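Local coordinates for protein polyphosphate kinase (Porphyromonas gingivalis, PDB 2O8R) that probably catalyses the reversible transfer of the terminal phosphate of ATP to a growing chain of inorganic polyphosphate, at residues Ile101-Asp104 and Gln105-Thr109; Tyr351-Tyr354 and Asp355-Val358. The protein carries 3 engineered substitutions. One frame throughout, in Å; residues are numbered along the deposited sequence.

Contact 1: Ile101-Asp104 and Gln105-Thr109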
ATOM      1  N   ILE A 101     -33.757   0.376   2.233  1.00 58.31           N
ATOM      2  CA  ILE A 101     -33.009   1.561   2.645  1.00 51.86           C
ATOM      3  C   ILE A 101     -32.309   2.192   1.448  1.00 56.11           C
ATOM      4  O   ILE A 101     -32.378   3.402   1.253  1.00 53.66           O
ATOM      5  CB  ILE A 101     -32.001   1.235   3.758  1.00 44.88           C
ATOM      6  CG1 ILE A 101     -32.750   0.727   4.980  1.00 41.40           C
ATOM      7  CG2 ILE A 101     -31.241   2.471   4.180  1.00 41.07           C
ATOM      8  CD1 ILE A 101     -31.892   0.062   5.992  1.00 38.08           C
ATOM      9  N   PHE A 102     -31.681   1.360   0.624  1.00 64.59           N
ATOM     10  CA  PHE A 102     -30.885   1.850  -0.498  1.00 65.63           C
ATOM     11  C   PHE A 102     -31.716   2.549  -1.568  1.00 56.79           C
ATOM     12  O   PHE A 102     -31.411   3.673  -1.974  1.00 53.20           O
ATOM     13  CB  PHE A 102     -30.076   0.712  -1.118  1.00 55.63           C
ATOM     14  CG  PHE A 102     -29.169   1.153  -2.228  1.00 66.92           C
ATOM     15  CD1 PHE A 102     -28.075   1.971  -1.967  1.00 64.84           C
ATOM     16  CD2 PHE A 102     -29.401   0.746  -3.534  1.00 50.27           C
ATOM     17  CE1 PHE A 102     -27.235   2.379  -2.982  1.00 48.53           C
ATOM     18  CE2 PHE A 102     -28.561   1.154  -4.553  1.00 51.46           C
ATOM     19  CZ  PHE A 102     -27.479   1.975  -4.278  1.00 52.16           C
ATOM     20  N   TYR A 103     -32.774   1.884  -2.008  1.00 53.75           N
ATOM     21  CA  TYR A 103     -33.598   2.401  -3.089  1.00 59.44           C
ATOM     22  C   TYR A 103     -34.644   3.408  -2.637  1.00 62.06           C
ATOM     23  O   TYR A 103     -34.983   4.323  -3.382  1.00 57.31           O
ATOM     24  CB  TYR A 103     -34.304   1.255  -3.802  1.00 58.22           C
ATOM     25  CG  TYR A 103     -33.410   0.439  -4.691  1.00 52.68           C
ATOM     26  CD1 TYR A 103     -32.846   0.996  -5.820  1.00 58.79           C
ATOM     27  CD2 TYR A 103     -33.148  -0.892  -4.412  1.00 60.70           C
ATOM     28  CE1 TYR A 103     -32.039   0.255  -6.647  1.00 71.45           C
ATOM     29  CE2 TYR A 103     -32.344  -1.639  -5.232  1.00 61.53           C
ATOM     30  CZ  TYR A 103     -31.789  -1.058  -6.351  1.00 59.04           C
ATOM     31  OH  TYR A 103     -30.975  -1.787  -7.183  1.00 71.50           O
ATOM     32  N   ASP A 104     -35.176   3.223  -1.432  1.00 60.68           N
ATOM     33  CA  ASP A 104     -36.273   4.061  -0.961  1.00 62.03           C
ATOM     34  C   ASP A 104     -35.809   5.272  -0.186  1.00 57.45           C
ATOM     35  O   ASP A 104     -36.563   6.228  -0.022  1.00 67.44           O
ATOM     36  CB  ASP A 104     -37.262   3.258  -0.111  1.00 66.92           C
ATOM     37  CG  ASP A 104     -37.785   2.049  -0.830  1.00 59.37           C
ATOM     38  OD1 ASP A 104     -37.895   2.117  -2.070  1.00 66.12           O
ATOM     39  OD2 ASP A 104     -38.080   1.035  -0.165  1.00 77.35           O
ATOM     40  N   GLN A 105     -34.579   5.244   0.300  1.00 59.96           N
ATOM     41  CA  GLN A 105     -34.127   6.332   1.145  1.00 61.34           C
ATOM     42  C   GLN A 105     -32.807   6.931   0.688  1.00 48.75           C
ATOM     43  O   GLN A 105     -32.744   8.118   0.367  1.00 50.56           O
ATOM     44  CB  GLN A 105     -34.070   5.884   2.602  1.00 59.47           C
ATOM     45  CG  GLN A 105     -35.428   5.676   3.234  1.00 62.16           C
ATOM     46  CD  GLN A 105     -35.351   5.197   4.676  1.00 76.38           C
ATOM     47  OE1 GLN A 105     -34.303   4.737   5.139  1.00 89.39           O
ATOM     48  NE2 GLN A 105     -36.468   5.301   5.394  1.00 86.64           N
ATOM     49  N   ILE A 106     -31.764   6.112   0.622  1.00 46.32           N
ATOM     50  CA  ILE A 106     -30.444   6.610   0.240  1.00 46.77           C
ATOM     51  C   ILE A 106     -30.432   7.311  -1.126  1.00 53.32           C
ATOM     52  O   ILE A 106     -30.180   8.522  -1.185  1.00 52.59           O
ATOM     53  CB  ILE A 106     -29.383   5.517   0.288  1.00 46.99           C
ATOM     54  CG1 ILE A 106     -29.423   4.821   1.650  1.00 36.04           C
ATOM     55  CG2 ILE A 106     -27.997   6.103  -0.008  1.00 30.82           C
ATOM     56  CD1 ILE A 106     -28.797   5.598   2.762  1.00 32.28           C
ATOM     57  N   LEU A 107     -30.730   6.574  -2.197  1.00 40.97           N
ATOM     58  CA  LEU A 107     -30.756   7.165  -3.553  1.00 51.77           C
ATOM     59  C   LEU A 107     -31.629   8.418  -3.662  1.00 52.49           C
ATOM     60  O   LEU A 107     -31.179   9.433  -4.210  1.00 75.77           O
ATOM     61  CB  LEU A 107     -31.118   6.140  -4.643  1.00 35.40           C
ATOM     62  CG  LEU A 107     -30.079   5.039  -4.804  1.00 42.90           C
ATOM     63  CD1 LEU A 107     -30.373   4.124  -5.971  1.00 55.62           C
ATOM     64  CD2 LEU A 107     -28.740   5.696  -4.946  1.00 41.85           C
ATOM     65  N   PRO A 108     -32.867   8.362  -3.137  1.00 48.07           N
ATOM     66  CA  PRO A 108     -33.697   9.565  -3.031  1.00 50.17           C
ATOM     67  C   PRO A 108     -33.075  10.709  -2.230  1.00 40.69           C
ATOM     68  O   PRO A 108     -33.203  11.860  -2.631  1.00 54.37           O
ATOM     69  CB  PRO A 108     -34.953   9.054  -2.316  1.00 33.14           C
ATOM     70  CG  PRO A 108     -35.017   7.653  -2.662  1.00 53.17           C
ATOM     71  CD  PRO A 108     -33.601   7.181  -2.663  1.00 40.43           C
ATOM     72  N   THR A 109     -32.428  10.408  -1.104  1.00 50.78           N
ATOM     73  CA  THR A 109     -31.818  11.467  -0.288  1.00 53.46           C
ATOM     74  C   THR A 109     -30.618  12.094  -0.998  1.00 56.85           C
ATOM     75  O   THR A 109     -30.425  13.303  -0.952  1.00 54.29           O
ATOM     76  CB  THR A 109     -31.368  10.952   1.083  1.00 54.56           C
ATOM     77  OG1 THR A 109     -32.359  10.078   1.615  1.00 59.55           O
ATOM     78  CG2 THR A 109     -31.179  12.089   2.037  1.00 38.33           C
TER
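A wider, pi-type turn in helix 83-112 of the N-terminal domain brings Phe102 and Leu107 together, five residues apart. Leu107 CG lies over one face of the Phe102 ring, toward its rim. It is 4.2 Å from the ring centroid, 15° off the normal, a CH-pi contact. Leu107 CD1 reaches Phe102 CE2 at 3.8 Å. Phe102 CG is anti to the backbone N (chi1 -177°), which sets the ring beside its own carbonyl carbon, on the side of Leu107, although the bond to CB points away. Ile106 N donates to Ile101 O at 2.8 Å, and Leu107 N donates to Phe102 O at 3.0 Å. Both bonds are nearly straight and span five residues. The ordinary four-residue bond from Gln105 N to Ile101 O is weak, with an N-H...O angle of 133°. Ile101 CG2 meets Ile106 CG1 at 3.9 Å. Ile106 packs on Ile39 and Leu42 of helix 35-63, while Phe102 and Leu107 share Leu117 of strand 115-118. The two straight bonds carry the widened turn, where Gln105 N bonds weakly and Pro108 N, at the kink, has no hydrogen to offer. Phe102 on Leu107 and Ile101 on Ile106 add apolar packing.

Contact 2: Tyr351-Tyr354 and Asp355-Val358; sequences YYTY and DYVV
Thr353 and Asp355 touch where the loop after strand 345-349 runs into helix 355-365. As modelled, Thr353 CG2 lies 3.3 Å from Asp355 OD2. The Thr353 torsion (chi1 20°) is far from staggered, so the placement of methyl and hydroxyl is doubtful. Asp355 CG is anti to its own carbonyl carbon (chi1 -63°), and this swings the carboxylate back beside the threonine. Thr353 OG1 approaches the Tyr356 ring obliquely, 4.0 Å from Tyr356 CE1.

Two waters join the loop to the early part of helix 355-365. One donates to Thr353 O at 2.5 Å and accepts from Tyr356 N at 3.2 Å. The other donates to Tyr354 O at 2.6 Å and accepts from Val358 N at 3.2 Å. Each is inserted between a carbonyl and an N-H three or four residues on, in place of a direct backbone bond. Further out, Tyr356 OH is held by Glu331 and by the backbone N of Ser327, which fixes the far end of its ring. Val357 and Val358 pack on Ile386 of helix 385-395, and Val358 also touches Gln395 of the second subunit. A sulfate, probably from the crystallisation liquor, lies near Asp355. The Tyr354 side chain is about 4 Å from that of Tyr474, predicted to bind ATP. The arrangement is a water-bridged entry into a helix, in a phospholipase D-like domain beside the predicted nucleotide site.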
ATOM      1  N   TYR A 351     -11.349  11.366  20.986  1.00 51.30           N
ATOM      2  CA  TYR A 351     -11.494  12.591  21.788  1.00 52.93           C
ATOM      3  C   TYR A 351     -10.166  13.289  22.094  1.00 54.76           C
ATOM      4  O   TYR A 351     -10.061  14.502  21.969  1.00 56.78           O
ATOM      5  CB  TYR A 351     -12.235  12.287  23.102  1.00 62.23           C
ATOM      6  CG  TYR A 351     -13.478  11.411  22.960  1.00 62.35           C
ATOM      7  CD1 TYR A 351     -14.586  11.855  22.256  1.00 47.77           C
ATOM      8  CD2 TYR A 351     -13.547  10.152  23.551  1.00 45.74           C
ATOM      9  CE1 TYR A 351     -15.719  11.075  22.120  1.00 49.69           C
ATOM     10  CE2 TYR A 351     -14.677   9.353  23.400  1.00 40.94           C
ATOM     11  CZ  TYR A 351     -15.768   9.829  22.692  1.00 51.68           C
ATOM     12  OH  TYR A 351     -16.913   9.067  22.541  1.00 50.39           O
ATOM     13  N   TYR A 352      -9.162  12.515  22.491  1.00 42.38           N
ATOM     14  CA  TYR A 352      -7.798  13.005  22.606  1.00 45.02           C
ATOM     15  C   TYR A 352      -7.020  12.507  21.400  1.00 63.84           C
ATOM     16  O   TYR A 352      -7.490  11.592  20.716  1.00 70.15           O
ATOM     17  CB  TYR A 352      -7.145  12.462  23.863  1.00 47.57           C
ATOM     18  CG  TYR A 352      -7.629  13.088  25.151  1.00 61.19           C
ATOM     19  CD1 TYR A 352      -6.932  14.137  25.735  1.00 54.08           C
ATOM     20  CD2 TYR A 352      -8.768  12.616  25.794  1.00 45.68           C
ATOM     21  CE1 TYR A 352      -7.351  14.710  26.909  1.00 40.05           C
ATOM     22  CE2 TYR A 352      -9.209  13.190  26.973  1.00 57.88           C
ATOM     23  CZ  TYR A 352      -8.495  14.239  27.530  1.00 67.85           C
ATOM     24  OH  TYR A 352      -8.922  14.814  28.714  1.00 65.96           O
ATOM     25  N   THR A 353      -5.845  13.099  21.141  1.00 53.29           N
ATOM     26  CA  THR A 353      -4.967  12.637  20.060  1.00 53.42           C
ATOM     27  C   THR A 353      -4.434  11.256  20.319  1.00 47.71           C
ATOM     28  O   THR A 353      -4.478  10.750  21.436  1.00 53.85           O
ATOM     29  CB  THR A 353      -3.695  13.519  19.842  1.00 66.32           C
ATOM     30  OG1 THR A 353      -3.427  14.301  21.011  1.00 60.50           O
ATOM     31  CG2 THR A 353      -3.835  14.415  18.605  1.00 72.96           C
ATOM     32  N   TYR A 354      -3.901  10.668  19.259  1.00 56.60           N
ATOM     33  CA  TYR A 354      -3.161   9.434  19.341  1.00 50.69           C
ATOM     34  C   TYR A 354      -1.686   9.727  19.616  1.00 52.08           C
ATOM     35  O   TYR A 354      -0.909   8.824  19.939  1.00 60.91           O
ATOM     36  CB  TYR A 354      -3.305   8.687  18.021  1.00 54.23           C
ATOM     37  CG  TYR A 354      -4.598   7.915  17.876  1.00 69.84           C
ATOM     38  CD1 TYR A 354      -5.763   8.537  17.441  1.00 58.42           C
ATOM     39  CD2 TYR A 354      -4.651   6.555  18.164  1.00 66.01           C
ATOM     40  CE1 TYR A 354      -6.953   7.827  17.297  1.00 59.11           C
ATOM     41  CE2 TYR A 354      -5.834   5.839  18.029  1.00 72.47           C
ATOM     42  CZ  TYR A 354      -6.982   6.475  17.590  1.00 69.56           C
ATOM     43  OH  TYR A 354      -8.151   5.748  17.446  1.00 71.69           O
ATOM     44  N   ASP A 355      -1.320  11.003  19.525  1.00 49.94           N
ATOM     45  CA  ASP A 355       0.079  11.422  19.458  1.00 55.75           C
ATOM     46  C   ASP A 355       0.949  11.161  20.685  1.00 54.94           C
ATOM     47  O   ASP A 355       2.171  11.142  20.584  1.00 70.74           O
ATOM     48  CB  ASP A 355       0.145  12.890  19.081  1.00 54.86           C
ATOM     49  CG  ASP A 355      -0.427  13.152  17.720  1.00 68.54           C
ATOM     50  OD1 ASP A 355      -0.577  12.183  16.945  1.00 58.13           O
ATOM     51  OD2 ASP A 355      -0.720  14.321  17.418  1.00 72.10           O
ATOM     52  N   TYR A 356       0.337  10.942  21.834  1.00 45.14           N
ATOM     53  CA  TYR A 356       1.117  10.818  23.047  1.00 50.48           C
ATOM     54  C   TYR A 356       1.990   9.580  23.099  1.00 51.12           C
ATOM     55  O   TYR A 356       3.089   9.632  23.628  1.00 73.16           O
ATOM     56  CB  TYR A 356       0.235  10.924  24.290  1.00 28.78           C
ATOM     57  CG  TYR A 356      -0.252  12.332  24.557  1.00 45.07           C
ATOM     58  CD1 TYR A 356      -1.611  12.628  24.544  1.00 36.69           C
ATOM     59  CD2 TYR A 356       0.654  13.377  24.800  1.00 44.46           C
ATOM     60  CE1 TYR A 356      -2.062  13.921  24.780  1.00 40.73           C
ATOM     61  CE2 TYR A 356       0.210  14.681  25.025  1.00 28.76           C
ATOM     62  CZ  TYR A 356      -1.151  14.942  25.021  1.00 42.88           C
ATOM     63  OH  TYR A 356      -1.613  16.220  25.251  1.00 57.53           O
ATOM     64  N   VAL A 357       1.517   8.477  22.538  1.00 62.63           N
ATOM     65  CA  VAL A 357       2.301   7.246  22.532  1.00 58.97           C
ATOM     66  C   VAL A 357       3.627   7.434  21.780  1.00 61.32           C
ATOM     67  O   VAL A 357       4.704   7.150  22.325  1.00 54.20           O
ATOM     68  CB  VAL A 357       1.483   6.052  21.970  1.00 67.44           C
ATOM     69  CG1 VAL A 357       2.360   4.811  21.781  1.00 45.28           C
ATOM     70  CG2 VAL A 357       0.293   5.748  22.885  1.00 51.00           C
ATOM     71  N   VAL A 358       3.552   7.943  20.553  1.00 49.93           N
ATOM     72  CA  VAL A 358       4.751   8.098  19.724  1.00 53.21           C
ATOM     73  C   VAL A 358       5.678   9.241  20.198  1.00 57.08           C
ATOM     74  O   VAL A 358       6.893   9.079  20.222  1.00 66.65           O
ATOM     75  CB  VAL A 358       4.395   8.227  18.230  1.00 48.34           C
ATOM     76  CG1 VAL A 358       3.511   9.433  17.993  1.00 55.00           C
ATOM     77  CG2 VAL A 358       5.653   8.303  17.374  1.00 45.44           C
TER
HETATM   78  O   HOH W   1      -2.534   9.913  22.750  1.00 55.29           O
HETATM   79  O   HOH W   2       0.988   7.479  18.690  1.00 52.61           O

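The contacts lie in different domains of one chain, with centres about 38 Å apart and nearest atoms about 23 Å apart. They share no helix or strand. Contact 1 mixes buried Ile101, Phe102 and Ile106 with an exposed Asp104. Among the touching residues of contact 2 none is fully exposed, and Tyr356 and Val357 are buried. Contact 1 falls inside a long N-terminal helix, away from the annotated sites. Contact 2 joins a loop to helix 355-365, beside a predicted ATP site and near the second subunit. Residues 101-109 are held by direct backbone bonds and apolar side chains, whereas residues 351-358 use bridging waters. A sulfate lies near each contact, closer in contact 2.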